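Local coordinates for (5-formylfuran-3-yl)methyl phosphate transaminase (Methanococcus jannaschii, PDB 2Z61), which catalyses the pyridoxal phosphate-dependent transfer of an amino group from alanine to a phosphorylated furan aldehyde, giving pyruvate and the furan precursor of methanofuran, at residues A[286-291]-A[352-357]. Sequence-based numbering, arbitrary orientation.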
# COMPACT_ATOMS: atom_id res chain seq x y z
N ARG A 286 -31.88 -0.26 -4.66
CA ARG A 286 -32.11 -0.67 -3.28
C ARG A 286 -33.60 -0.96 -3.02
O ARG A 286 -33.94 -1.92 -2.31
CB ARG A 286 -31.61 0.43 -2.34
CG ARG A 286 -32.03 0.26 -0.90
CD ARG A 286 -31.68 1.50 -0.10
NE ARG A 286 -32.76 2.47 -0.15
CZ ARG A 286 -33.59 2.72 0.86
NH1 ARG A 286 -33.48 2.05 2.00
NH2 ARG A 286 -34.53 3.65 0.72
N ARG A 287 -34.47 -0.13 -3.59
CA ARG A 287 -35.90 -0.31 -3.40
C ARG A 287 -36.40 -1.58 -4.10
O ARG A 287 -37.27 -2.27 -3.58
CB ARG A 287 -36.65 0.92 -3.93
CG ARG A 287 -36.44 2.18 -3.09
CD ARG A 287 -37.12 3.39 -3.71
NE ARG A 287 -36.78 4.63 -3.02
CZ ARG A 287 -37.09 4.91 -1.76
NH1 ARG A 287 -37.76 4.03 -1.03
NH2 ARG A 287 -36.71 6.06 -1.22
N LEU A 288 -35.83 -1.87 -5.27
CA LEU A 288 -36.20 -3.06 -6.02
C LEU A 288 -35.84 -4.28 -5.19
O LEU A 288 -36.62 -5.23 -5.10
CB LEU A 288 -35.45 -3.10 -7.36
CG LEU A 288 -35.93 -4.08 -8.44
CD1 LEU A 288 -34.77 -4.41 -9.35
CD2 LEU A 288 -36.47 -5.36 -7.82
N VAL A 289 -34.65 -4.26 -4.59
CA VAL A 289 -34.19 -5.38 -3.78
C VAL A 289 -35.04 -5.56 -2.52
O VAL A 289 -35.30 -6.68 -2.09
CB VAL A 289 -32.71 -5.20 -3.35
CG1 VAL A 289 -32.35 -6.22 -2.29
CG2 VAL A 289 -31.79 -5.36 -4.56
N LEU A 290 -35.45 -4.44 -1.92
CA LEU A 290 -36.25 -4.49 -0.70
C LEU A 290 -37.66 -5.00 -0.97
O LEU A 290 -38.25 -5.67 -0.12
CB LEU A 290 -36.32 -3.12 -0.04
CG LEU A 290 -35.01 -2.65 0.60
CD1 LEU A 290 -35.17 -1.24 1.12
CD2 LEU A 290 -34.63 -3.61 1.71
N LYS A 291 -38.20 -4.67 -2.14
CA LYS A 291 -39.54 -5.12 -2.48
C LYS A 291 -39.58 -6.65 -2.51
O LYS A 291 -40.47 -7.25 -1.91
CB LYS A 291 -39.97 -4.56 -3.85
CG LYS A 291 -41.40 -4.92 -4.25
CD LYS A 291 -41.53 -6.39 -4.65
CE LYS A 291 -42.98 -6.85 -4.74
NZ LYS A 291 -43.56 -7.18 -3.40
N ASN A 352 -24.88 -3.75 -9.26
CA ASN A 352 -24.95 -4.36 -10.57
C ASN A 352 -26.08 -3.59 -11.25
O ASN A 352 -26.91 -2.99 -10.57
CB ASN A 352 -25.27 -5.87 -10.41
CG ASN A 352 -24.95 -6.67 -11.66
OD1 ASN A 352 -25.16 -6.20 -12.77
ND2 ASN A 352 -24.46 -7.90 -11.48
N SER A 353 -26.09 -3.56 -12.58
CA SER A 353 -27.12 -2.92 -13.40
C SER A 353 -28.51 -3.26 -12.85
O SER A 353 -28.72 -4.36 -12.36
CB SER A 353 -27.05 -3.47 -14.88
OG SER A 353 -27.55 -4.81 -15.11
N TYR A 354 -29.47 -2.36 -13.01
CA TYR A 354 -30.83 -2.64 -12.57
C TYR A 354 -31.43 -3.93 -13.17
O TYR A 354 -31.97 -4.78 -12.46
CB TYR A 354 -31.69 -1.46 -12.95
CG TYR A 354 -33.08 -1.47 -12.37
CD1 TYR A 354 -33.30 -1.09 -11.04
CD2 TYR A 354 -34.17 -1.89 -13.12
CE1 TYR A 354 -34.58 -1.12 -10.49
CE2 TYR A 354 -35.45 -1.94 -12.58
CZ TYR A 354 -35.65 -1.55 -11.26
OH TYR A 354 -36.91 -1.58 -10.73
N GLU A 355 -31.34 -4.05 -14.50
CA GLU A 355 -31.87 -5.22 -15.20
C GLU A 355 -31.31 -6.53 -14.67
O GLU A 355 -32.06 -7.46 -14.38
CB GLU A 355 -31.59 -5.09 -16.70
CG GLU A 355 -30.13 -4.88 -17.03
CD GLU A 355 -29.89 -4.67 -18.51
OE1 GLU A 355 -30.23 -5.58 -19.30
OE2 GLU A 355 -29.37 -3.60 -18.88
N ASN A 356 -29.99 -6.62 -14.55
CA ASN A 356 -29.36 -7.84 -14.03
C ASN A 356 -29.91 -8.18 -12.65
O ASN A 356 -30.15 -9.35 -12.34
CB ASN A 356 -27.84 -7.67 -13.95
CG ASN A 356 -27.18 -7.68 -15.32
OD1 ASN A 356 -25.97 -7.42 -15.44
ND2 ASN A 356 -27.95 -7.99 -16.35
N ILE A 357 -30.12 -7.17 -11.82
CA ILE A 357 -30.65 -7.39 -10.48
C ILE A 357 -32.07 -7.95 -10.53
O ILE A 357 -32.43 -8.82 -9.74
CB ILE A 357 -30.62 -6.08 -9.64
CG1 ILE A 357 -29.18 -5.61 -9.47
CG2 ILE A 357 -31.26 -6.32 -8.28
CD1 ILE A 357 -29.04 -4.30 -8.71
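Leu288 lays its CD1 methyl over one face of the Tyr354 ring, a CH-pi contact in which CD1 is 3.8 Å from the centroid of the Tyr354 ring and 27° off the ring normal. The methyl is displaced toward the rim, with Leu288 CD1 3.5 Å from Tyr354 CE1, while Leu288 CG reaches as far as the phenol oxygen, 3.5 Å from Tyr354 OH. The ring thus runs over much of the leucine side chain, from CB to CD1. Tyr354 sits in the first turn of helix 354-368; with CG anti to the backbone N (chi1 -170°), its ring reaches across to helix 269-295. There Arg284 makes a cation-pi contact with the same ring. Deeper in the interface the packing is purely aliphatic: Ile357 brings its CG2 methyl against both neighbours, 3.9 Å from Val289 CG2 and 4.1 Å from Leu288 CD1. The Val289 and Ile357 side chains meet at about a right angle, and no hydrogen bond links the segments. Replacing Tyr354 by an alanine is likely to strip the Leu288 methyl of its aromatic cover and leave Arg284 without its cation-pi partner. Just ahead of helix 354-368, Ser353 occupies the N-cap position, and the side-chain amide of Asn352 donates to the His33 carbonyl. The contact is helix-helix packing in the C-terminal part of a class-I, fold-type I aminotransferase, where the N-terminal turn of the last helix rests against the long helix 269-295.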